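Local coordinates for APC3568 protein (Geobacillus stearothermophilus, PDB 1RFZ), which is of uncharacterised function but belongs to the phosphatidylglycerophosphatase A family and so may dephosphorylate phosphatidylglycerophosphate, at residues G80-E84 against P85-I89; N11-Q14 against T15-W19. All blocks are in the same frame, centred on the assembly; numbering follows the deposited sequence.

Contact 1: G80-E84 against P85-I89; sequences GRLDE and PLQSI
Gln87 folds back on Gly80 and Leu82 in a local contact between the loop after helix 61-76 and the start of helix 86-92. CG of Gln87 stands anti to the backbone N (chi1 164°), and a bend at chi2 (70°) turns the amide back over Gly80, whose CA lies 3.4 Å from Gln87 CD. The amide reaches the loop with both ends: OE1 accepts a weak hydrogen bond from Leu82 N at 3.0 Å, while NE2 donates to Ala77 O. With an alanine here the loop would probably lose this double tie, leaving Leu82 N and Ala77 O without their side-chain partner and Gly80 without the amide beside it. The backbone adds a firmer link, Gln87 N donating to Asp83 O at 2.7 Å.

Glu84, joined to Pro85 by a cis peptide bond, reaches forward to Ser88. Its chain, also bent at chi2, brings the carboxylate there, and Ser88 N gives weak hydrogen bonds to both OE1 and OE2, each 3.2 Å away. Ser88 OG donates to OE2 as well, but so closely in the model that its exact geometry is doubtful. Leu82 packs on Leu76 of helix 61-76 and Leu86 on Tyr97, while Gln72 of the second subunit meets Leu82 and Leu86, and its NE2 gives a weak hydrogen bond to Asp83 OD2.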
ATOM      1  N   GLY A  80       3.140   0.445  30.772  1.00 88.90           N
ATOM      2  CA  GLY A  80       4.562   0.159  30.733  1.00 87.28           C
ATOM      3  C   GLY A  80       4.951  -1.315  30.687  1.00 85.08           C
ATOM      4  O   GLY A  80       6.072  -1.656  31.062  1.00 85.78           O
ATOM      5  N   ARG A  81       4.052  -2.188  30.232  1.00 83.86           N
ATOM      6  CA  ARG A  81       4.342  -3.628  30.155  1.00 83.95           C
ATOM      7  C   ARG A  81       5.241  -4.022  28.965  1.00 83.91           C
ATOM      8  O   ARG A  81       5.764  -5.145  28.917  1.00 83.73           O
ATOM      9  CB  ARG A  81       3.029  -4.424  30.088  1.00 84.72           C
ATOM     10  CG  ARG A  81       2.598  -5.088  31.400  1.00 87.40           C
ATOM     11  CD  ARG A  81       2.886  -6.603  31.410  1.00 91.41           C
ATOM     12  NE  ARG A  81       2.486  -7.255  32.666  1.00 93.86           N
ATOM     13  CZ  ARG A  81       2.533  -8.568  32.883  1.00 94.20           C
ATOM     14  NH1 ARG A  81       2.959  -9.387  31.933  1.00 95.31           N
ATOM     15  NH2 ARG A  81       2.165  -9.063  34.056  1.00 94.52           N
ATOM     16  N   LEU A  82       5.434  -3.093  28.023  1.00 83.90           N
ATOM     17  CA  LEU A  82       6.243  -3.334  26.820  1.00 82.87           C
ATOM     18  C   LEU A  82       7.762  -3.301  26.977  1.00 82.72           C
ATOM     19  O   LEU A  82       8.313  -2.477  27.709  1.00 81.20           O
ATOM     20  CB  LEU A  82       5.864  -2.334  25.727  1.00 80.57           C
ATOM     21  CG  LEU A  82       4.435  -2.369  25.193  1.00 80.62           C
ATOM     22  CD1 LEU A  82       4.245  -1.222  24.199  1.00 80.02           C
ATOM     23  CD2 LEU A  82       4.157  -3.725  24.545  1.00 79.99           C
ATOM     24  N   ASP A  83       8.432  -4.194  26.255  1.00 82.97           N
ATOM     25  CA  ASP A  83       9.888  -4.259  26.278  1.00 86.20           C
ATOM     26  C   ASP A  83      10.480  -3.015  25.617  1.00 87.55           C
ATOM     27  O   ASP A  83       9.834  -2.337  24.811  1.00 88.18           O
ATOM     28  CB  ASP A  83      10.404  -5.495  25.528  1.00 88.64           C
ATOM     29  CG  ASP A  83       9.984  -6.802  26.174  1.00 91.28           C
ATOM     30  OD1 ASP A  83      10.052  -6.910  27.420  1.00 94.26           O
ATOM     31  OD2 ASP A  83       9.600  -7.731  25.430  1.00 91.61           O
ATOM     32  N   GLU A  84      11.726  -2.725  25.958  1.00 87.58           N
ATOM     33  CA  GLU A  84      12.414  -1.575  25.400  1.00 84.60           C
ATOM     34  C   GLU A  84      13.323  -2.025  24.263  1.00 84.45           C
ATOM     35  O   GLU A  84      13.821  -3.153  24.264  1.00 81.13           O
ATOM     36  CB  GLU A  84      13.218  -0.885  26.500  1.00 80.47           C
ATOM     37  CG  GLU A  84      12.381  -0.026  27.442  1.00 77.67           C
ATOM     38  CD  GLU A  84      11.892   1.258  26.779  1.00 76.76           C
ATOM     39  OE1 GLU A  84      11.397   2.166  27.492  1.00 73.54           O
ATOM     40  OE2 GLU A  84      12.005   1.358  25.537  1.00 75.44           O
ATOM     41  N   PRO A  85      13.570  -1.142  23.281  1.00 85.01           N
ATOM     42  CA  PRO A  85      13.078   0.236  23.149  1.00 84.32           C
ATOM     43  C   PRO A  85      11.652   0.485  22.621  1.00 83.94           C
ATOM     44  O   PRO A  85      11.253   1.643  22.460  1.00 83.23           O
ATOM     45  CB  PRO A  85      14.125   0.872  22.247  1.00 85.31           C
ATOM     46  CG  PRO A  85      14.488  -0.252  21.324  1.00 85.58           C
ATOM     47  CD  PRO A  85      14.620  -1.416  22.280  1.00 85.22           C
ATOM     48  N   LEU A  86      10.879  -0.566  22.356  1.00 83.16           N
ATOM     49  CA  LEU A  86       9.521  -0.365  21.839  1.00 81.73           C
ATOM     50  C   LEU A  86       8.638   0.434  22.798  1.00 80.67           C
ATOM     51  O   LEU A  86       7.938   1.369  22.395  1.00 78.27           O
ATOM     52  CB  LEU A  86       8.860  -1.717  21.522  1.00 81.45           C
ATOM     53  CG  LEU A  86       8.639  -1.971  20.022  1.00 81.12           C
ATOM     54  CD1 LEU A  86       7.948  -3.294  19.798  1.00 78.79           C
ATOM     55  CD2 LEU A  86       7.803  -0.849  19.441  1.00 80.16           C
ATOM     56  N   GLN A  87       8.684   0.046  24.068  1.00 80.17           N
ATOM     57  CA  GLN A  87       7.911   0.684  25.125  1.00 80.44           C
ATOM     58  C   GLN A  87       7.940   2.208  25.038  1.00 80.95           C
ATOM     59  O   GLN A  87       6.921   2.857  24.772  1.00 80.23           O
ATOM     60  CB  GLN A  87       8.456   0.215  26.482  1.00 80.09           C
ATOM     61  CG  GLN A  87       8.050   1.042  27.704  1.00 79.24           C
ATOM     62  CD  GLN A  87       6.589   0.901  28.081  1.00 78.10           C
ATOM     63  OE1 GLN A  87       6.051  -0.210  28.139  1.00 77.14           O
ATOM     64  NE2 GLN A  87       5.942   2.030  28.360  1.00 76.18           N
ATOM     65  N   SER A  88       9.121   2.768  25.257  1.00 81.98           N
ATOM     66  CA  SER A  88       9.322   4.207  25.230  1.00 83.87           C
ATOM     67  C   SER A  88       8.970   4.862  23.887  1.00 85.45           C
ATOM     68  O   SER A  88       8.291   5.896  23.854  1.00 84.18           O
ATOM     69  CB  SER A  88      10.766   4.501  25.599  1.00 83.24           C
ATOM     70  OG  SER A  88      11.628   3.673  24.837  1.00 82.88           O
ATOM     71  N   ILE A  89       9.430   4.265  22.788  1.00 85.80           N
ATOM     72  CA  ILE A  89       9.153   4.790  21.444  1.00 87.14           C
ATOM     73  C   ILE A  89       7.642   4.963  21.233  1.00 87.18           C
ATOM     74  O   ILE A  89       7.160   6.044  20.861  1.00 84.11           O
ATOM     75  CB  ILE A  89       9.693   3.829  20.340  1.00 86.55           C
ATOM     76  CG1 ILE A  89      11.212   3.681  20.453  1.00 87.27           C
ATOM     77  CG2 ILE A  89       9.322   4.358  18.956  1.00 89.97           C
ATOM     78  CD1 ILE A  89      11.816   2.720  19.443  1.00 84.10           C
TER

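Contact 2: N11-Q14 against T15-W19; sequences NLEQ and TARRW
Thr15 meets Asn11 and Gln14 through water. Its backbone N lies 4.9 Å from Asn11 O, and a water sits between them, accepting from Thr15 N and also bonding to Thr15 OG1, though the model sets it implausibly close to Asn11 O and its bond there is doubtful. The same hydroxyl holds a second water that accepts from Gln14 NE2, 2.7 Å away. With OG1 beside the backbone N (chi1 -67°), this one hydroxyl can serve both waters.

Direct helical bonding follows at Ala16, whose N approaches Leu12 O almost in line with the carbonyl bond, at 2.9 Å; its methyl rests against the same carbonyl oxygen.

Arg17 repeats the step with N to Glu13 O, 3.0 Å, and adds a side-chain tie. The two chains run side by side in the same direction, both extended, so that the carboxylate arrives at the edge of the guanidinium. Arg17 NE donates to Glu13 OE2 at 3.1 Å in a nearly straight salt bridge (164°) that lies in the guanidinium plane and uses the anti lone pair; NH2 adds a weak bond to the same oxygen. The carboxylate is turned 41° from the guanidinium. NH2 also reaches Asn55 OD1 on helix 47-58, so a second partner fixes how the group is rotated.

Arg18 N donates to Gln14 O at 3.0 Å. Its guanidinium has the second water over one face and meets the indole of Trp19 edge to edge. Trp19 N closes the next turn on Thr15 O, and its ring packs on Leu68 of helix 61-76. Successive i to i+4 backbone bonds and a Glu-Arg pair at the same spacing are characteristic of an alpha-helix; here they belong to the first turns of helix 13-22 in an all-helical fold, with the water beside Thr15 N at its start.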
ATOM      1  N   ASN A  11     -16.161 -13.419  15.314  1.00 49.30           N
ATOM      2  CA  ASN A  11     -16.719 -12.776  16.492  1.00 49.01           C
ATOM      3  C   ASN A  11     -15.879 -11.686  17.122  1.00 48.97           C
ATOM      4  O   ASN A  11     -15.831 -11.546  18.354  1.00 48.82           O
ATOM      5  CB  ASN A  11     -17.088 -13.843  17.500  1.00 49.98           C
ATOM      6  CG  ASN A  11     -18.208 -14.714  16.991  1.00 51.13           C
ATOM      7  OD1 ASN A  11     -19.352 -14.267  16.871  1.00 47.67           O
ATOM      8  ND2 ASN A  11     -17.885 -15.958  16.650  1.00 51.83           N
ATOM      9  N   LEU A  12     -15.273 -10.879  16.248  1.00 48.66           N
ATOM     10  CA  LEU A  12     -14.416  -9.781  16.648  1.00 48.66           C
ATOM     11  C   LEU A  12     -15.098  -8.425  16.687  1.00 48.96           C
ATOM     12  O   LEU A  12     -14.647  -7.540  17.407  1.00 50.35           O
ATOM     13  CB  LEU A  12     -13.211  -9.694  15.711  1.00 51.15           C
ATOM     14  CG  LEU A  12     -12.397 -10.968  15.453  1.00 51.70           C
ATOM     15  CD1 LEU A  12     -11.189 -10.573  14.633  1.00 51.10           C
ATOM     16  CD2 LEU A  12     -11.966 -11.644  16.759  1.00 49.80           C
ATOM     17  N   GLU A  13     -16.179  -8.248  15.929  1.00 50.05           N
ATOM     18  CA  GLU A  13     -16.851  -6.953  15.897  1.00 51.54           C
ATOM     19  C   GLU A  13     -17.297  -6.420  17.250  1.00 53.58           C
ATOM     20  O   GLU A  13     -16.971  -5.287  17.603  1.00 53.21           O
ATOM     21  CB  GLU A  13     -18.047  -6.970  14.958  1.00 53.33           C
ATOM     22  CG  GLU A  13     -18.418  -5.565  14.510  1.00 57.14           C
ATOM     23  CD  GLU A  13     -19.675  -5.512  13.671  1.00 59.49           C
ATOM     24  OE1 GLU A  13     -19.887  -6.445  12.861  1.00 61.43           O
ATOM     25  OE2 GLU A  13     -20.438  -4.527  13.817  1.00 61.37           O
ATOM     26  N   GLN A  14     -18.032  -7.208  18.023  1.00 55.29           N
ATOM     27  CA  GLN A  14     -18.484  -6.723  19.324  1.00 56.58           C
ATOM     28  C   GLN A  14     -17.340  -6.260  20.221  1.00 59.28           C
ATOM     29  O   GLN A  14     -17.378  -5.163  20.776  1.00 57.42           O
ATOM     30  CB  GLN A  14     -19.279  -7.800  20.054  1.00 52.96           C
ATOM     31  CG  GLN A  14     -19.607  -7.434  21.487  1.00 50.32           C
ATOM     32  CD  GLN A  14     -20.386  -8.527  22.179  1.00 50.48           C
ATOM     33  OE1 GLN A  14     -21.521  -8.825  21.804  1.00 48.79           O
ATOM     34  NE2 GLN A  14     -19.779  -9.142  23.186  1.00 47.94           N
ATOM     35  N   THR A  15     -16.326  -7.108  20.363  1.00 61.82           N
ATOM     36  CA  THR A  15     -15.174  -6.791  21.198  1.00 65.86           C
ATOM     37  C   THR A  15     -14.435  -5.548  20.715  1.00 64.34           C
ATOM     38  O   THR A  15     -13.971  -4.742  21.518  1.00 65.01           O
ATOM     39  CB  THR A  15     -14.200  -7.981  21.247  1.00 68.88           C
ATOM     40  OG1 THR A  15     -14.823  -9.071  21.939  1.00 73.70           O
ATOM     41  CG2 THR A  15     -12.913  -7.598  21.957  1.00 71.89           C
ATOM     42  N   ALA A  16     -14.330  -5.394  19.403  1.00 63.81           N
ATOM     43  CA  ALA A  16     -13.652  -4.243  18.838  1.00 61.59           C
ATOM     44  C   ALA A  16     -14.444  -2.980  19.140  1.00 62.54           C
ATOM     45  O   ALA A  16     -13.870  -1.899  19.317  1.00 60.09           O
ATOM     46  CB  ALA A  16     -13.493  -4.421  17.364  1.00 59.88           C
ATOM     47  N   ARG A  17     -15.765  -3.113  19.207  1.00 64.14           N
ATOM     48  CA  ARG A  17     -16.620  -1.968  19.516  1.00 66.78           C
ATOM     49  C   ARG A  17     -16.473  -1.578  20.978  1.00 69.68           C
ATOM     50  O   ARG A  17     -16.376  -0.398  21.307  1.00 71.46           O
ATOM     51  CB  ARG A  17     -18.089  -2.283  19.222  1.00 64.73           C
ATOM     52  CG  ARG A  17     -18.480  -2.141  17.772  1.00 63.14           C
ATOM     53  CD  ARG A  17     -19.851  -2.734  17.487  1.00 63.36           C
ATOM     54  NE  ARG A  17     -20.259  -2.496  16.101  1.00 64.05           N
ATOM     55  CZ  ARG A  17     -20.729  -1.333  15.646  1.00 63.18           C
ATOM     56  NH1 ARG A  17     -20.861  -0.298  16.470  1.00 62.88           N
ATOM     57  NH2 ARG A  17     -21.048  -1.198  14.364  1.00 59.94           N
ATOM     58  N   ARG A  18     -16.451  -2.574  21.856  1.00 73.03           N
ATOM     59  CA  ARG A  18     -16.324  -2.311  23.280  1.00 76.91           C
ATOM     60  C   ARG A  18     -15.008  -1.585  23.578  1.00 74.86           C
ATOM     61  O   ARG A  18     -15.012  -0.516  24.183  1.00 75.81           O
ATOM     62  CB  ARG A  18     -16.407  -3.627  24.061  1.00 83.45           C
ATOM     63  CG  ARG A  18     -16.728  -3.467  25.540  1.00 91.62           C
ATOM     64  CD  ARG A  18     -16.759  -4.821  26.209  1.00 99.62           C
ATOM     65  NE  ARG A  18     -15.539  -5.569  25.914  1.00107.01           N
ATOM     66  CZ  ARG A  18     -15.297  -6.809  26.330  1.00110.66           C
ATOM     67  NH1 ARG A  18     -16.197  -7.454  27.067  1.00111.66           N
ATOM     68  NH2 ARG A  18     -14.153  -7.404  26.008  1.00111.51           N
ATOM     69  N   TRP A  19     -13.888  -2.162  23.146  1.00 71.89           N
ATOM     70  CA  TRP A  19     -12.588  -1.543  23.366  1.00 68.40           C
ATOM     71  C   TRP A  19     -12.625  -0.074  22.951  1.00 68.96           C
ATOM     72  O   TRP A  19     -12.168   0.795  23.702  1.00 68.11           O
ATOM     73  CB  TRP A  19     -11.503  -2.274  22.572  1.00 65.94           C
ATOM     74  CG  TRP A  19     -11.146  -3.635  23.123  1.00 63.60           C
ATOM     75  CD1 TRP A  19     -11.941  -4.436  23.880  1.00 62.24           C
ATOM     76  CD2 TRP A  19      -9.952  -4.396  22.856  1.00 61.13           C
ATOM     77  NE1 TRP A  19     -11.330  -5.647  24.093  1.00 60.64           N
ATOM     78  CE2 TRP A  19     -10.111  -5.651  23.473  1.00 59.84           C
ATOM     79  CE3 TRP A  19      -8.770  -4.138  22.150  1.00 61.29           C
ATOM     80  CZ2 TRP A  19      -9.134  -6.652  23.406  1.00 59.07           C
ATOM     81  CZ3 TRP A  19      -7.793  -5.139  22.086  1.00 61.23           C
ATOM     82  CH2 TRP A  19      -7.987  -6.380  22.712  1.00 59.20           C
TER
HETATM   83  O   HOH W   1     -16.396  -9.691  19.784  1.00 39.12           O
HETATM   84  O   HOH W   2     -17.148  -8.821  23.690  1.00 50.50           O

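How the contacts relate
From the N terminus, the chain leaves helix 2-9 and enters contact 2 at the beginning of helix 13-22; only after helices 27-38, 47-58 and 61-76 does it reach contact 1, at the beginning of helix 86-92. The two lie in series, neither nesting nor crossing, and each closes just a short turn. Their centres are 26 Å apart and their nearest atoms about 12 Å. Helix 61-76 runs between them, touched by Leu12 and Trp19 from contact 2 and by Leu82 from contact 1. Between subunits the two regions come together: Pro85 packs on Thr15 of the second subunit, and Trp19 on Glu84 of the second subunit.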